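Local structure of protection of telomeres protein 1 (Schizosaccharomyces pombe, 7CUI) at residues P48-V57 against T161-E170. The protein binds single-stranded telomeric DNA, protects the 3' overhang of chromosome ends and regulates telomerase and telomere length. Residues are numbered along the deposited sequence; the frame is centred on the assembly and turned at random.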
loop_
_atom_site.group_PDB
_atom_site.type_symbol
_atom_site.label_atom_id
_atom_site.label_comp_id
_atom_site.label_asym_id
_atom_site.label_seq_id
_atom_site.Cartn_x
_atom_site.Cartn_y
_atom_site.Cartn_z
ATOM N N PRO A 48 -4.993 -17.195 6.587
ATOM C CA PRO A 48 -4.983 -15.732 6.645
ATOM C C PRO A 48 -4.563 -15.211 8.019
ATOM O O PRO A 48 -4.997 -15.729 9.047
ATOM C CB PRO A 48 -6.425 -15.332 6.305
ATOM C CG PRO A 48 -7.249 -16.536 6.698
ATOM C CD PRO A 48 -6.356 -17.739 6.466
ATOM N N ARG A 49 -3.694 -14.192 8.008
ATOM C CA ARG A 49 -3.136 -13.591 9.210
ATOM C C ARG A 49 -3.415 -12.087 9.199
ATOM O O ARG A 49 -3.766 -11.522 8.168
ATOM C CB ARG A 49 -1.630 -13.868 9.303
ATOM C CG ARG A 49 -1.262 -15.338 9.457
ATOM C CD ARG A 49 0.168 -15.541 9.924
ATOM N NE ARG A 49 1.174 -15.377 8.880
ATOM C CZ ARG A 49 2.483 -15.248 9.091
ATOM N NH1 ARG A 49 2.966 -15.248 10.324
ATOM N NH2 ARG A 49 3.306 -15.110 8.066
ATOM N N LYS A 50 -3.237 -11.445 10.356
ATOM C CA LYS A 50 -3.553 -10.039 10.549
ATOM C C LYS A 50 -2.477 -9.441 11.454
ATOM O O LYS A 50 -2.416 -9.771 12.636
ATOM C CB LYS A 50 -4.937 -9.947 11.203
ATOM C CG LYS A 50 -5.914 -8.918 10.649
ATOM C CD LYS A 50 -7.355 -9.281 10.977
ATOM C CE LYS A 50 -8.401 -8.404 10.317
ATOM N NZ LYS A 50 -8.992 -7.430 11.266
ATOM N N HIS A 51 -1.611 -8.585 10.889
ATOM C CA HIS A 51 -0.438 -8.080 11.597
ATOM C C HIS A 51 -0.483 -6.560 11.746
ATOM O O HIS A 51 -1.259 -5.878 11.083
ATOM C CB HIS A 51 0.870 -8.459 10.884
ATOM C CG HIS A 51 0.937 -9.855 10.362
ATOM N ND1 HIS A 51 1.332 -10.925 11.144
ATOM C CD2 HIS A 51 0.693 -10.353 9.131
ATOM C CE1 HIS A 51 1.318 -12.023 10.419
ATOM N NE2 HIS A 51 0.929 -11.699 9.180
ATOM N N ARG A 52 0.408 -6.043 12.601
ATOM C CA ARG A 52 0.562 -4.620 12.859
ATOM C C ARG A 52 2.043 -4.273 12.767
ATOM O O ARG A 52 2.877 -4.970 13.337
ATOM C CB ARG A 52 0.067 -4.301 14.271
ATOM C CG ARG A 52 -0.117 -2.820 14.560
ATOM C CD ARG A 52 -0.781 -2.651 15.912
ATOM N NE ARG A 52 0.077 -1.966 16.862
ATOM C CZ ARG A 52 -0.058 -0.688 17.192
ATOM N NH1 ARG A 52 -1.024 0.036 16.652
ATOM N NH2 ARG A 52 0.772 -0.142 18.062
ATOM N N LEU A 53 2.367 -3.193 12.048
ATOM C CA LEU A 53 3.759 -2.841 11.815
ATOM C C LEU A 53 3.974 -1.345 12.028
ATOM O O LEU A 53 3.072 -0.549 11.790
ATOM C CB LEU A 53 4.155 -3.225 10.387
ATOM C CG LEU A 53 3.828 -4.651 9.959
ATOM C CD1 LEU A 53 2.575 -4.661 9.113
ATOM C CD2 LEU A 53 4.977 -5.241 9.169
ATOM N N ARG A 54 5.181 -0.987 12.482
ATOM C CA ARG A 54 5.630 0.394 12.520
ATOM C C ARG A 54 6.631 0.573 11.386
ATOM O O ARG A 54 7.678 -0.079 11.372
ATOM C CB ARG A 54 6.244 0.743 13.879
ATOM C CG ARG A 54 6.408 2.239 14.103
ATOM C CD ARG A 54 6.845 2.611 15.502
ATOM N NE ARG A 54 6.009 1.991 16.524
ATOM C CZ ARG A 54 5.231 2.648 17.375
ATOM N NH1 ARG A 54 5.175 3.968 17.346
ATOM N NH2 ARG A 54 4.515 1.979 18.261
ATOM N N VAL A 55 6.301 1.469 10.447
ATOM C CA VAL A 55 6.813 1.316 9.096
ATOM C C VAL A 55 7.116 2.673 8.454
ATOM O O VAL A 55 6.680 3.721 8.932
ATOM C CB VAL A 55 5.838 0.448 8.274
ATOM C CG1 VAL A 55 4.967 1.239 7.308
ATOM C CG2 VAL A 55 6.543 -0.710 7.593
ATOM N N GLN A 56 7.882 2.614 7.360
ATOM C CA GLN A 56 8.308 3.747 6.555
ATOM C C GLN A 56 8.084 3.362 5.096
ATOM O O GLN A 56 8.342 2.221 4.721
ATOM C CB GLN A 56 9.814 3.908 6.744
ATOM C CG GLN A 56 10.282 5.327 7.000
ATOM C CD GLN A 56 11.783 5.391 7.169
ATOM O OE1 GLN A 56 12.478 4.373 7.182
ATOM N NE2 GLN A 56 12.294 6.606 7.294
ATOM N N VAL A 57 7.605 4.301 4.269
ATOM C CA VAL A 57 7.426 4.001 2.855
ATOM C C VAL A 57 8.751 4.222 2.134
ATOM O O VAL A 57 9.392 5.260 2.303
ATOM C CB VAL A 57 6.299 4.810 2.188
ATOM C CG1 VAL A 57 6.131 4.410 0.727
ATOM C CG2 VAL A 57 4.975 4.676 2.924
ATOM N N THR A 161 11.467 9.546 5.015
ATOM C CA THR A 161 10.026 9.414 4.919
ATOM C C THR A 161 9.468 9.149 6.318
ATOM O O THR A 161 10.132 8.512 7.135
ATOM C CB THR A 161 9.680 8.348 3.876
ATOM O OG1 THR A 161 10.278 7.120 4.300
ATOM C CG2 THR A 161 10.188 8.705 2.494
ATOM N N PRO A 162 8.255 9.652 6.662
ATOM C CA PRO A 162 7.724 9.512 8.018
ATOM C C PRO A 162 7.415 8.079 8.442
ATOM O O PRO A 162 7.286 7.192 7.601
ATOM C CB PRO A 162 6.448 10.370 8.024
ATOM C CG PRO A 162 6.073 10.537 6.568
ATOM C CD PRO A 162 7.362 10.429 5.783
ATOM N N TRP A 163 7.313 7.886 9.765
ATOM C CA TRP A 163 6.986 6.621 10.407
ATOM C C TRP A 163 5.517 6.612 10.806
ATOM O O TRP A 163 5.001 7.623 11.285
ATOM C CB TRP A 163 7.852 6.421 11.656
ATOM C CG TRP A 163 9.274 6.078 11.359
ATOM C CD1 TRP A 163 10.315 6.948 11.238
ATOM C CD2 TRP A 163 9.815 4.764 11.133
ATOM N NE1 TRP A 163 11.470 6.269 10.962
ATOM C CE2 TRP A 163 11.196 4.928 10.893
ATOM C CE3 TRP A 163 9.277 3.468 11.119
ATOM C CZ2 TRP A 163 12.038 3.843 10.638
ATOM C CZ3 TRP A 163 10.110 2.399 10.864
ATOM C CH2 TRP A 163 11.474 2.586 10.628
ATOM N N PHE A 164 4.868 5.451 10.640
ATOM C CA PHE A 164 3.472 5.284 11.015
ATOM C C PHE A 164 3.179 3.806 11.253
ATOM O O PHE A 164 3.898 2.937 10.756
ATOM C CB PHE A 164 2.536 5.904 9.969
ATOM C CG PHE A 164 2.658 5.330 8.579
ATOM C CD1 PHE A 164 3.589 5.834 7.678
ATOM C CD2 PHE A 164 1.854 4.274 8.169
ATOM C CE1 PHE A 164 3.715 5.298 6.404
ATOM C CE2 PHE A 164 1.973 3.744 6.890
ATOM C CZ PHE A 164 2.901 4.259 6.008
ATOM N N ASP A 165 2.128 3.543 12.039
ATOM C CA ASP A 165 1.654 2.186 12.253
ATOM C C ASP A 165 0.720 1.817 11.107
ATOM O O ASP A 165 -0.035 2.660 10.626
ATOM C CB ASP A 165 1.002 2.022 13.627
ATOM C CG ASP A 165 1.992 2.043 14.781
ATOM O OD1 ASP A 165 3.155 1.657 14.562
ATOM O OD2 ASP A 165 1.589 2.447 15.891
ATOM N N ILE A 166 0.793 0.555 10.668
ATOM C CA ILE A 166 0.014 0.056 9.544
ATOM C C ILE A 166 -0.537 -1.320 9.914
ATOM O O ILE A 166 0.167 -2.118 10.526
ATOM C CB ILE A 166 0.891 0.005 8.269
ATOM C CG1 ILE A 166 0.100 -0.339 7.006
ATOM C CG2 ILE A 166 2.065 -0.945 8.449
ATOM C CD1 ILE A 166 -1.014 0.626 6.703
ATOM N N TYR A 167 -1.805 -1.575 9.561
ATOM C CA TYR A 167 -2.364 -2.914 9.673
ATOM C C TYR A 167 -2.360 -3.566 8.297
ATOM O O TYR A 167 -2.721 -2.928 7.311
ATOM C CB TYR A 167 -3.816 -2.894 10.154
ATOM C CG TYR A 167 -4.093 -2.206 11.465
ATOM C CD1 TYR A 167 -3.110 -2.043 12.427
ATOM C CD2 TYR A 167 -5.369 -1.755 11.762
ATOM C CE1 TYR A 167 -3.380 -1.420 13.636
ATOM C CE2 TYR A 167 -5.658 -1.134 12.966
ATOM C CZ TYR A 167 -4.659 -0.967 13.909
ATOM O OH TYR A 167 -4.940 -0.352 15.094
ATOM N N VAL A 168 -1.966 -4.841 8.240
ATOM C CA VAL A 168 -1.991 -5.585 6.991
ATOM C C VAL A 168 -2.759 -6.885 7.200
ATOM O O VAL A 168 -2.652 -7.511 8.252
ATOM C CB VAL A 168 -0.582 -5.846 6.420
ATOM C CG1 VAL A 168 0.182 -4.554 6.170
ATOM C CG2 VAL A 168 0.235 -6.809 7.273
ATOM N N LYS A 169 -3.545 -7.263 6.186
ATOM C CA LYS A 169 -4.170 -8.573 6.148
ATOM C C LYS A 169 -3.458 -9.430 5.105
ATOM O O LYS A 169 -3.344 -9.043 3.945
ATOM C CB LYS A 169 -5.687 -8.474 5.950
ATOM C CG LYS A 169 -6.175 -7.572 4.826
ATOM C CD LYS A 169 -7.659 -7.286 4.919
ATOM C CE LYS A 169 -8.089 -6.129 4.043
ATOM N NZ LYS A 169 -9.520 -5.794 4.234
ATOM N N GLU A 170 -2.959 -10.582 5.559
ATOM C CA GLU A 170 -2.218 -11.529 4.743
ATOM C C GLU A 170 -3.200 -12.556 4.192
ATOM O O GLU A 170 -4.072 -13.026 4.918
ATOM C CB GLU A 170 -1.169 -12.213 5.621
ATOM C CG GLU A 170 -0.153 -13.046 4.862
ATOM C CD GLU A 170 0.986 -13.527 5.747
ATOM O OE1 GLU A 170 0.857 -13.428 6.980
ATOM O OE2 GLU A 170 2.005 -13.990 5.203
#
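His51 and Val168, Leu53 and Ile166, and Val55 and Phe164 are successive hydrogen-bonded pairs of an antiparallel strand pair, each closed by two backbone bonds; Leu53 N to Ile166 O, at 2.9 Å, is representative. Past the end of this pairing, Thr161 OG1 donates to Val57 O, and the extended side chain of Gln56 carries its amide to Thr161, NE2 lying in the carbonyl plane on a lone pair of Thr161 O at 2.9 Å.

Charged groups gather on both faces of the sheet. The trans, extended chain of Glu170 (chi1 -170°) carries its carboxylate along Arg49 to the His51 ring. Its OE1 forms a salt bridge with Arg49 NE at 2.7 Å, whose N-H bond is weak; the well-directed donor to OE1 is His51 NE2, 2.8 Å away with an N-H...O angle of 173°. Across the other face, Asp165 lies between Arg52 and Arg54. Its oxygens sit well out of both guanidinium planes, making this network one of charge attraction rather than directed bonds.

Apolar contacts line the face of Leu53 and Val55: Leu53 CB packs on Ile166 CG2 (3.6 Å), while Val55 CG1 sits over the Phe164 ring as a CH-pi contact and Val57 CG2 meets that ring's edge. On the opposite face, Gln56 CG lies over the Trp163 indole, 4.2 Å from the centroid of its five-membered ring.

The pairing zips together two neighbouring strands of a curled mixed sheet in this C-terminal part of Pot1, consistent with the OB-type barrels of telombins. Another protein's chain packs on Pro48, Lys50 and Lys169; helix 34-38 covers His51, Leu53 and Val55, strand 93-99 touches Ile166 and Val168, and strand 190-198 continues the sheet beyond strand 163-171.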